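Local atomic coordinates of extracellular solute-binding protein, family 1 (Trichodesmium erythraeum IMS101, PDB entry 6G7P), a protein that binds ferric iron and probably serves as the extracellular, substrate-binding component of an ABC-type iron uptake system. Residues A[101-106]-A[193-198]; A[56-61]-A[139-144]; A[179-184]-A[197-202]. All blocks are in the same frame, centred on the assembly; numbering follows the deposited sequence.

Contact 1: A[101-106]-A[193-198]; sequences RARVIM and LANSYY. With FE (Fe (III) ion), chain C.
Strand 101-106 and residues 193-195 pair antiparallel, their short axes 4.6 Å apart at closest approach, and the second segment leaves the sheet after Asn195 and runs on into helix. Val104 and Ala194 form the hydrogen-bonded pair: Val104 N reaches Ala194 O at 2.9 Å in an almost straight bond, and Ala194 N returns to Val104 O. Ser196 adds two more bonds to Ala102, its N donating to Ala102 O while its OG accepts from Ala102 N at 3.2 Å; chi1 of 54° sets that hydroxyl between its own backbone N and carbonyl carbon, within reach of the neighbouring strand. Arg103 and Asn195 project from the same face of the sheet. With CG to NE extended, the Arg103 guanidinium lies beside the other strand and gives a weak bond from NH1 to Asn195 OD1 (2.9 Å), its plane 80° from the amide; Asn142 and Asp177 bind it further. The other end of that amide, ND2, donates in its plane to Tyr197 OH at 3.1 Å. Arg101 folds back so that Tyr197 CE2 sits 3.3 Å over the centre of its guanidinium, the two planes 43° apart. Arg101 NH1 donates to water 1, an iron ligand, and forms a salt bridge with Glu270. On the sheet face away from Arg103 and Asn195, Met106 CG packs on Ala194 CB at 4.0 Å. Tyr197 OH and Tyr198 OH each bind the iron at 2.0 Å. Arg101 and the Asn195 amide thus form a second shell that would probably favour phenolate character in the Tyr197 oxygen and fix its ring beside the metal.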
loop_
_atom_site.group_PDB
_atom_site.type_symbol
_atom_site.label_atom_id
_atom_site.label_comp_id
_atom_site.label_asym_id
_atom_site.label_seq_id
_atom_site.Cartn_x
_atom_site.Cartn_y
_atom_site.Cartn_z
ATOM N N ARG A 101 -3.290 2.201 -3.015
ATOM C CA ARG A 101 -3.599 0.798 -3.332
ATOM C C ARG A 101 -4.738 0.358 -2.455
ATOM O O ARG A 101 -4.982 0.912 -1.398
ATOM C CB ARG A 101 -2.378 -0.094 -3.187
ATOM C CG ARG A 101 -1.709 -0.107 -1.766
ATOM C CD ARG A 101 -0.566 0.927 -1.532
ATOM N NE ARG A 101 0.548 0.760 -2.500
ATOM C CZ ARG A 101 1.447 -0.183 -2.460
ATOM N NH1 ARG A 101 2.388 -0.245 -3.402
ATOM N NH2 ARG A 101 1.454 -1.070 -1.513
ATOM N N ALA A 102 -5.460 -0.648 -2.871
ATOM C CA ALA A 102 -6.518 -1.262 -2.033
ATOM C C ALA A 102 -6.175 -2.710 -1.740
ATOM O O ALA A 102 -5.690 -3.403 -2.621
ATOM C CB ALA A 102 -7.829 -1.154 -2.784
ATOM N N ARG A 103 -6.440 -3.169 -0.537
ATOM C CA ARG A 103 -6.227 -4.595 -0.170
ATOM C C ARG A 103 -7.597 -5.247 -0.305
ATOM O O ARG A 103 -8.526 -4.974 0.452
ATOM C CB ARG A 103 -5.549 -4.780 1.193
ATOM C CG ARG A 103 -5.005 -6.172 1.359
ATOM C CD ARG A 103 -3.777 -6.207 2.271
ATOM N NE ARG A 103 -3.079 -7.470 2.303
ATOM C CZ ARG A 103 -2.306 -7.941 1.307
ATOM N NH1 ARG A 103 -2.100 -7.208 0.243
ATOM N NH2 ARG A 103 -1.693 -9.103 1.424
ATOM N N VAL A 104 -7.720 -6.097 -1.326
ATOM C CA VAL A 104 -9.009 -6.540 -1.852
ATOM C C VAL A 104 -9.121 -8.021 -1.805
ATOM O O VAL A 104 -8.132 -8.752 -1.561
ATOM C CB VAL A 104 -9.206 -6.029 -3.267
ATOM C CG1 VAL A 104 -9.145 -4.539 -3.317
ATOM C CG2 VAL A 104 -8.187 -6.640 -4.220
ATOM N N ILE A 105 -10.322 -8.496 -2.051
ATOM C CA ILE A 105 -10.563 -9.946 -2.205
ATOM C C ILE A 105 -10.417 -10.315 -3.682
ATOM O O ILE A 105 -11.117 -9.786 -4.517
ATOM C CB ILE A 105 -11.963 -10.333 -1.695
ATOM C CG1 ILE A 105 -12.104 -10.101 -0.195
ATOM C CG2 ILE A 105 -12.216 -11.803 -1.994
ATOM C CD1 ILE A 105 -13.563 -10.182 0.264
ATOM N N MET A 106 -9.435 -11.176 -3.974
ATOM C CA MET A 106 -9.232 -11.781 -5.283
ATOM C C MET A 106 -9.976 -13.071 -5.312
ATOM O O MET A 106 -9.868 -13.855 -4.369
ATOM C CB MET A 106 -7.748 -11.983 -5.517
ATOM C CG MET A 106 -6.860 -10.703 -5.416
ATOM S SD MET A 106 -7.238 -9.599 -6.758
ATOM C CE MET A 106 -5.996 -8.317 -6.360
ATOM N N LEU A 193 -6.462 -12.601 -0.356
ATOM C CA LEU A 193 -6.256 -11.173 -0.174
ATOM C C LEU A 193 -4.996 -10.738 -0.828
ATOM O O LEU A 193 -3.958 -11.390 -0.721
ATOM C CB LEU A 193 -6.231 -10.718 1.282
ATOM C CG LEU A 193 -7.485 -10.951 2.124
ATOM C CD1 LEU A 193 -7.389 -10.394 3.546
ATOM C CD2 LEU A 193 -8.759 -10.413 1.456
ATOM N N ALA A 194 -5.029 -9.634 -1.565
ATOM C CA ALA A 194 -3.848 -9.098 -2.226
ATOM C C ALA A 194 -4.103 -7.635 -2.530
ATOM O O ALA A 194 -5.279 -7.189 -2.571
ATOM C CB ALA A 194 -3.478 -9.868 -3.476
ATOM N N ASN A 195 -3.083 -6.889 -2.900
ATOM C CA ASN A 195 -3.241 -5.523 -3.310
ATOM C C ASN A 195 -3.725 -5.489 -4.756
ATOM O O ASN A 195 -3.291 -6.243 -5.623
ATOM C CB ASN A 195 -1.961 -4.701 -3.132
ATOM C CG ASN A 195 -1.606 -4.439 -1.681
ATOM O OD1 ASN A 195 -2.475 -4.542 -0.790
ATOM N ND2 ASN A 195 -0.351 -4.079 -1.447
ATOM N N SER A 196 -4.559 -4.473 -5.025
ATOM C CA SER A 196 -5.199 -4.269 -6.273
ATOM C C SER A 196 -4.220 -4.252 -7.472
ATOM O O SER A 196 -4.501 -4.848 -8.538
ATOM C CB SER A 196 -5.999 -2.976 -6.196
ATOM O OG SER A 196 -5.163 -1.859 -5.772
ATOM N N TYR A 197 -3.101 -3.555 -7.319
ATOM C CA TYR A 197 -2.168 -3.384 -8.438
ATOM C C TYR A 197 -1.510 -4.670 -8.911
ATOM O O TYR A 197 -1.029 -4.724 -10.021
ATOM C CB TYR A 197 -1.115 -2.305 -8.103
ATOM C CG TYR A 197 -0.293 -2.612 -6.895
ATOM C CD1 TYR A 197 0.821 -3.391 -6.959
ATOM C CD2 TYR A 197 -0.639 -2.110 -5.635
ATOM C CE1 TYR A 197 1.576 -3.634 -5.815
ATOM C CE2 TYR A 197 0.052 -2.410 -4.494
ATOM C CZ TYR A 197 1.180 -3.190 -4.582
ATOM O OH TYR A 197 1.885 -3.533 -3.462
ATOM N N TYR A 198 -1.464 -5.713 -8.074
ATOM C CA TYR A 198 -0.864 -6.983 -8.535
ATOM C C TYR A 198 -1.747 -7.660 -9.580
ATOM O O TYR A 198 -1.223 -8.353 -10.453
ATOM C CB TYR A 198 -0.614 -7.917 -7.341
ATOM C CG TYR A 198 0.502 -7.459 -6.433
ATOM C CD1 TYR A 198 1.796 -7.348 -6.877
ATOM C CD2 TYR A 198 0.254 -7.072 -5.127
ATOM C CE1 TYR A 198 2.780 -6.903 -6.037
ATOM C CE2 TYR A 198 1.230 -6.644 -4.290
ATOM C CZ TYR A 198 2.509 -6.576 -4.761
ATOM O OH TYR A 198 3.498 -6.088 -3.958
HETATM FE FE FE C . 3.754 -4.208 -3.345
HETATM O O HOH W 1 4.336 -2.279 -3.854
HETATM O O HOH W 2 5.887 -4.502 -3.440
HETATM O O HOH W 3 4.862 -4.175 -5.448
#

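Contact 2: A[56-61]-A[139-144]; sequences MTVDAG and NIYNQS. With FE (Fe (III) ion), chain C.
The end of strand 54-58, through Asp59 and the first turn of the following helix, meets the first turns of helix 140-167, the CA atoms of Gly61 and Ser144 coming within 6.2 Å. Asp59 stands at the centre. Its chi1 of -155° swings CG away from its backbone N and over Ile140, whose CG1 lies 3.6 Å from Asp59 CG as the two side chains slide past each other in opposite directions. Within the contact OD1 takes two bonds: Gly61 N donates to its anti lone pair at 2.8 Å, the N-cap bond of helix 60-69, and Ser144 OG donates from the syn side at 2.7 Å, 23° out of the carboxylate plane; Asn232 of strand 231-239 adds a weak one. OD2 lies at the edge of the Tyr141 ring, 3.3 Å from CD1 and in the ring plane, the carboxylate turned only 20° from it. An alanine here removes the carboxylate, which is likely to leave Gly61 N without its cap and Ser144 OG without its acceptor, and to open a gap beside Ile140 CG1. Val58 CG1 touches the same ring edge at Tyr141 CE1 (3.8 Å), and Tyr141 OH binds the iron at 1.9 Å. Gly61 suits its place, since a CB would run into Ile140 CD1. Beyond the two segments, Arg101 and Arg103 of strand 96-108 pack on Tyr141, Asn232 also bonds to Ala60 N, and Asn303 at the start of helix 303-312 touches Ile140.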
loop_
_atom_site.group_PDB
_atom_site.type_symbol
_atom_site.label_atom_id
_atom_site.label_comp_id
_atom_site.label_asym_id
_atom_site.label_seq_id
_atom_site.Cartn_x
_atom_site.Cartn_y
_atom_site.Cartn_z
ATOM N N MET A 56 11.038 7.945 0.414
ATOM C CA MET A 56 9.807 7.388 -0.188
ATOM C C MET A 56 9.799 5.876 -0.021
ATOM O O MET A 56 10.854 5.202 -0.201
ATOM C CB MET A 56 9.610 7.725 -1.618
ATOM C CG MET A 56 9.411 9.194 -1.827
ATOM S SD MET A 56 8.932 9.682 -3.483
ATOM C CE MET A 56 7.189 9.230 -3.472
ATOM N N THR A 57 8.614 5.350 0.308
ATOM C CA THR A 57 8.456 3.910 0.465
ATOM C C THR A 57 7.003 3.538 0.265
ATOM O O THR A 57 6.170 4.418 -0.021
ATOM C CB THR A 57 9.030 3.432 1.813
ATOM O OG1 THR A 57 9.182 1.987 1.759
ATOM C CG2 THR A 57 8.209 3.824 2.977
ATOM N N VAL A 58 6.674 2.284 0.512
ATOM C CA VAL A 58 5.339 1.816 0.395
ATOM C C VAL A 58 4.823 1.360 1.765
ATOM O O VAL A 58 5.578 0.774 2.564
ATOM C CB VAL A 58 5.378 0.627 -0.594
ATOM C CG1 VAL A 58 4.257 -0.326 -0.471
ATOM C CG2 VAL A 58 5.479 1.174 -1.989
ATOM N N ASP A 59 3.536 1.634 1.989
ATOM C CA ASP A 59 2.718 1.238 3.131
ATOM C C ASP A 59 2.825 2.237 4.256
ATOM O O ASP A 59 3.921 2.590 4.715
ATOM C CB ASP A 59 3.010 -0.191 3.641
ATOM C CG ASP A 59 1.835 -0.764 4.331
ATOM O OD1 ASP A 59 1.444 -0.276 5.440
ATOM O OD2 ASP A 59 1.161 -1.655 3.751
ATOM N N ALA A 60 1.681 2.748 4.713
ATOM C CA ALA A 60 1.677 3.635 5.872
ATOM C C ALA A 60 2.344 3.007 7.077
ATOM O O ALA A 60 2.877 3.735 7.931
ATOM C CB ALA A 60 0.230 4.043 6.222
ATOM N N GLY A 61 2.319 1.685 7.204
ATOM C CA GLY A 61 3.030 1.034 8.322
ATOM C C GLY A 61 4.500 1.289 8.248
ATOM O O GLY A 61 5.147 1.472 9.306
ATOM N N ASN A 139 4.341 -9.835 6.445
ATOM C CA ASN A 139 4.132 -8.830 5.389
ATOM C C ASN A 139 3.403 -7.603 5.878
ATOM O O ASN A 139 2.377 -7.729 6.559
ATOM C CB ASN A 139 3.355 -9.461 4.237
ATOM C CG ASN A 139 2.865 -8.435 3.212
ATOM O OD1 ASN A 139 1.685 -8.123 3.215
ATOM N ND2 ASN A 139 3.724 -7.961 2.388
ATOM N N ILE A 140 3.963 -6.437 5.553
ATOM C CA ILE A 140 3.400 -5.196 6.067
ATOM C C ILE A 140 1.961 -4.967 5.566
ATOM O O ILE A 140 1.160 -4.362 6.335
ATOM C CB ILE A 140 4.315 -4.010 5.721
ATOM C CG1 ILE A 140 3.942 -2.757 6.504
ATOM C CG2 ILE A 140 4.331 -3.701 4.242
ATOM C CD1 ILE A 140 4.208 -2.829 7.953
ATOM N N TYR A 141 1.608 -5.404 4.366
ATOM C CA TYR A 141 0.260 -5.134 3.907
ATOM C C TYR A 141 -0.764 -5.837 4.804
ATOM O O TYR A 141 -1.816 -5.283 5.141
ATOM C CB TYR A 141 0.041 -5.614 2.475
ATOM C CG TYR A 141 1.090 -5.238 1.472
ATOM C CD1 TYR A 141 1.743 -4.015 1.498
ATOM C CD2 TYR A 141 1.436 -6.133 0.442
ATOM C CE1 TYR A 141 2.679 -3.695 0.516
ATOM C CE2 TYR A 141 2.353 -5.802 -0.515
ATOM C CZ TYR A 141 2.990 -4.573 -0.489
ATOM O OH TYR A 141 3.930 -4.250 -1.452
ATOM N N ASN A 142 -0.448 -7.073 5.179
ATOM C CA ASN A 142 -1.304 -7.831 6.112
ATOM C C ASN A 142 -1.321 -7.200 7.500
ATOM O O ASN A 142 -2.365 -7.144 8.127
ATOM C CB ASN A 142 -0.840 -9.272 6.192
ATOM C CG ASN A 142 -1.193 -10.070 4.953
ATOM O OD1 ASN A 142 -2.124 -9.742 4.163
ATOM N ND2 ASN A 142 -0.532 -11.262 4.844
ATOM N N GLN A 143 -0.149 -6.818 7.992
ATOM C CA GLN A 143 -0.069 -6.166 9.275
ATOM C C GLN A 143 -0.939 -4.912 9.332
ATOM O O GLN A 143 -1.702 -4.738 10.288
ATOM C CB GLN A 143 1.398 -5.836 9.641
ATOM C CG GLN A 143 2.223 -7.091 9.846
ATOM C CD GLN A 143 3.691 -6.825 10.044
ATOM O OE1 GLN A 143 4.173 -5.697 9.982
ATOM N NE2 GLN A 143 4.450 -7.898 10.143
ATOM N N SER A 144 -0.933 -4.134 8.246
ATOM C CA SER A 144 -1.723 -2.915 8.212
ATOM C C SER A 144 -3.219 -3.248 8.157
ATOM O O SER A 144 -4.015 -2.543 8.799
ATOM C CB SER A 144 -1.298 -2.039 7.045
ATOM O OG SER A 144 -0.010 -1.481 7.376
HETATM FE FE FE C . 3.754 -4.208 -3.345
HETATM O O HOH W 1 4.336 -2.279 -3.854
HETATM O O HOH W 2 5.887 -4.502 -3.440
HETATM O O HOH W 3 4.862 -4.175 -5.448
#

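Contact 3: A[179-184]-A[197-202]; sequences AQIKAV and YYLARL. With FE (Fe (III) ion), chain C.
Ile181 carries most of the contact between helices 177-185 and 196-204, whose short segments cross at -69° with their axes 10.5 Å apart at closest approach. Its CB points toward the second helix, and the two branches leaving it go to different places. CG2, anti to the backbone N, reaches Leu202 CD1 at 3.7 Å, the two side chains meeting tip to tip; the same methyl lies 4.2 Å from Leu199 CD1. CG1, beside the backbone N (chi1 -63°), makes no close approach to the second helix itself but leads on through an extended chi2 of 169° to CD1. That terminal methyl comes to rest against the helix backbone, 3.7 Å from Leu199 N and 3.7 Å from Tyr198 CB, where the Ile181 and Tyr198 side chains cross at about a right angle. Outside the pair, CG1 packs on Met106 and Ala194 of the sheet, and Val213 of helix 208-216 also touches Ile181. At the margin, the aliphatic part of Lys182 passes Leu202, its CE 4.4 Å from CD2. Tyr198 meets Ile181 at its CB end, while its ring runs away toward the iron with Tyr197 CE1 3.2 Å above one face. One turn on from Tyr197, Arg201 lays its guanidinium over Tyr198 CD1 and gives NH2 to water 3, an iron ligand, at 3.1 Å. This is apolar helix-helix packing behind an iron site, with two adjacent tyrosines at the start of a helix supplying metal ligands, as in ferric-binding proteins of the periplasmic binding protein fold that hold iron through tyrosine oxygens.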
loop_
_atom_site.group_PDB
_atom_site.type_symbol
_atom_site.label_atom_id
_atom_site.label_comp_id
_atom_site.label_asym_id
_atom_site.label_seq_id
_atom_site.Cartn_x
_atom_site.Cartn_y
_atom_site.Cartn_z
ATOM N N ALA A 179 1.661 -14.586 -5.914
ATOM C CA ALA A 179 1.483 -15.998 -5.707
ATOM C C ALA A 179 0.088 -16.375 -5.247
ATOM O O ALA A 179 -0.428 -17.408 -5.617
ATOM C CB ALA A 179 2.529 -16.507 -4.695
ATOM N N GLN A 180 -0.533 -15.515 -4.429
ATOM C CA GLN A 180 -1.868 -15.819 -3.975
ATOM C C GLN A 180 -2.844 -15.735 -5.142
ATOM O O GLN A 180 -3.775 -16.540 -5.243
ATOM C CB GLN A 180 -2.334 -14.915 -2.846
ATOM C CG GLN A 180 -1.338 -14.702 -1.715
ATOM C CD GLN A 180 -0.738 -15.954 -1.166
ATOM O OE1 GLN A 180 -1.439 -16.907 -0.860
ATOM N NE2 GLN A 180 0.610 -15.977 -1.068
ATOM N N ILE A 181 -2.679 -14.737 -6.001
ATOM C CA ILE A 181 -3.517 -14.616 -7.165
ATOM C C ILE A 181 -3.378 -15.843 -8.053
ATOM O O ILE A 181 -4.380 -16.375 -8.525
ATOM C CB ILE A 181 -3.210 -13.329 -7.941
ATOM C CG1 ILE A 181 -3.500 -12.081 -7.093
ATOM C CG2 ILE A 181 -3.974 -13.303 -9.279
ATOM C CD1 ILE A 181 -2.995 -10.787 -7.680
ATOM N N LYS A 182 -2.149 -16.288 -8.260
ATOM C CA LYS A 182 -1.939 -17.507 -9.045
ATOM C C LYS A 182 -2.565 -18.711 -8.413
ATOM O O LYS A 182 -3.162 -19.549 -9.124
ATOM C CB LYS A 182 -0.453 -17.698 -9.327
ATOM C CG LYS A 182 0.070 -16.695 -10.326
ATOM C CD LYS A 182 1.587 -16.791 -10.524
ATOM C CE LYS A 182 2.104 -15.744 -11.488
ATOM N NZ LYS A 182 3.594 -15.730 -11.452
ATOM N N ALA A 183 -2.480 -18.835 -7.105
ATOM C CA ALA A 183 -3.114 -19.947 -6.374
ATOM C C ALA A 183 -4.648 -19.919 -6.508
ATOM O O ALA A 183 -5.314 -20.960 -6.595
ATOM C CB ALA A 183 -2.655 -19.943 -4.945
ATOM N N VAL A 184 -5.230 -18.729 -6.449
ATOM C CA VAL A 184 -6.660 -18.573 -6.703
ATOM C C VAL A 184 -7.029 -19.013 -8.126
ATOM O O VAL A 184 -8.014 -19.780 -8.304
ATOM C CB VAL A 184 -7.139 -17.116 -6.435
ATOM C CG1 VAL A 184 -8.598 -16.909 -6.804
ATOM C CG2 VAL A 184 -7.004 -16.780 -4.942
ATOM N N TYR A 197 -3.101 -3.555 -7.319
ATOM C CA TYR A 197 -2.168 -3.384 -8.438
ATOM C C TYR A 197 -1.510 -4.670 -8.911
ATOM O O TYR A 197 -1.029 -4.724 -10.021
ATOM C CB TYR A 197 -1.115 -2.305 -8.103
ATOM C CG TYR A 197 -0.293 -2.612 -6.895
ATOM C CD1 TYR A 197 0.821 -3.391 -6.959
ATOM C CD2 TYR A 197 -0.639 -2.110 -5.635
ATOM C CE1 TYR A 197 1.576 -3.634 -5.815
ATOM C CE2 TYR A 197 0.052 -2.410 -4.494
ATOM C CZ TYR A 197 1.180 -3.190 -4.582
ATOM O OH TYR A 197 1.885 -3.533 -3.462
ATOM N N TYR A 198 -1.464 -5.713 -8.074
ATOM C CA TYR A 198 -0.864 -6.983 -8.535
ATOM C C TYR A 198 -1.747 -7.660 -9.580
ATOM O O TYR A 198 -1.223 -8.353 -10.453
ATOM C CB TYR A 198 -0.614 -7.917 -7.341
ATOM C CG TYR A 198 0.502 -7.459 -6.433
ATOM C CD1 TYR A 198 1.796 -7.348 -6.877
ATOM C CD2 TYR A 198 0.254 -7.072 -5.127
ATOM C CE1 TYR A 198 2.780 -6.903 -6.037
ATOM C CE2 TYR A 198 1.230 -6.644 -4.290
ATOM C CZ TYR A 198 2.509 -6.576 -4.761
ATOM O OH TYR A 198 3.498 -6.088 -3.958
ATOM N N LEU A 199 -3.082 -7.532 -9.486
ATOM C CA LEU A 199 -3.957 -8.084 -10.550
ATOM C C LEU A 199 -3.771 -7.256 -11.839
ATOM O O LEU A 199 -3.584 -7.815 -12.938
ATOM C CB LEU A 199 -5.397 -8.169 -10.130
ATOM C CG LEU A 199 -6.326 -8.808 -11.149
ATOM C CD1 LEU A 199 -5.947 -10.245 -11.460
ATOM C CD2 LEU A 199 -7.767 -8.716 -10.671
ATOM N N ALA A 200 -3.727 -5.944 -11.718
ATOM C CA ALA A 200 -3.486 -5.081 -12.861
ATOM C C ALA A 200 -2.164 -5.378 -13.534
ATOM O O ALA A 200 -2.046 -5.393 -14.761
ATOM C CB ALA A 200 -3.501 -3.649 -12.373
ATOM N N ARG A 201 -1.140 -5.646 -12.727
ATOM C CA ARG A 201 0.172 -5.983 -13.260
ATOM C C ARG A 201 0.090 -7.214 -14.165
ATOM O O ARG A 201 0.652 -7.224 -15.309
ATOM C CB ARG A 201 1.170 -6.202 -12.111
ATOM C CG ARG A 201 2.567 -6.312 -12.537
ATOM C CD ARG A 201 3.514 -6.547 -11.379
ATOM N NE ARG A 201 3.569 -5.463 -10.415
ATOM C CZ ARG A 201 4.267 -5.518 -9.277
ATOM N NH1 ARG A 201 4.968 -6.611 -8.948
ATOM N NH2 ARG A 201 4.335 -4.474 -8.487
ATOM N N LEU A 202 -0.631 -8.232 -13.733
ATOM C CA LEU A 202 -0.786 -9.445 -14.544
ATOM C C LEU A 202 -1.591 -9.137 -15.813
ATOM O O LEU A 202 -1.317 -9.664 -16.882
ATOM C CB LEU A 202 -1.439 -10.560 -13.733
ATOM C CG LEU A 202 -0.588 -11.088 -12.602
ATOM C CD1 LEU A 202 -1.444 -11.867 -11.615
ATOM C CD2 LEU A 202 0.513 -12.013 -13.125
HETATM FE FE FE C . 3.754 -4.208 -3.345
HETATM O O HOH W 3 4.862 -4.175 -5.448
HETATM O O HOH W 1 4.336 -2.279 -3.854
HETATM O O HOH W 2 5.887 -4.502 -3.440
#

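All three contacts are largely buried, and they converge on one iron ion: its tyrosine ligands are Tyr197 and Tyr198, the two residues contacts 1 and 3 have in common, and Tyr141 from contact 2. Contact 1 joins strands and is rich in backbone bonds and arginines; contact 2, a strand end against a helix start, turns on one carboxylate; contact 3, farthest from the chain centre and with exposed Lys182 at its margin, is apolar between helices. Arg103 of contact 1 bonds Asn142 of contact 2, and Met106 of contact 1 packs on Ile181 and Leu199 of contact 3. Polar chemistry thus gathers near the metal, and hydrocarbon packing lies behind it.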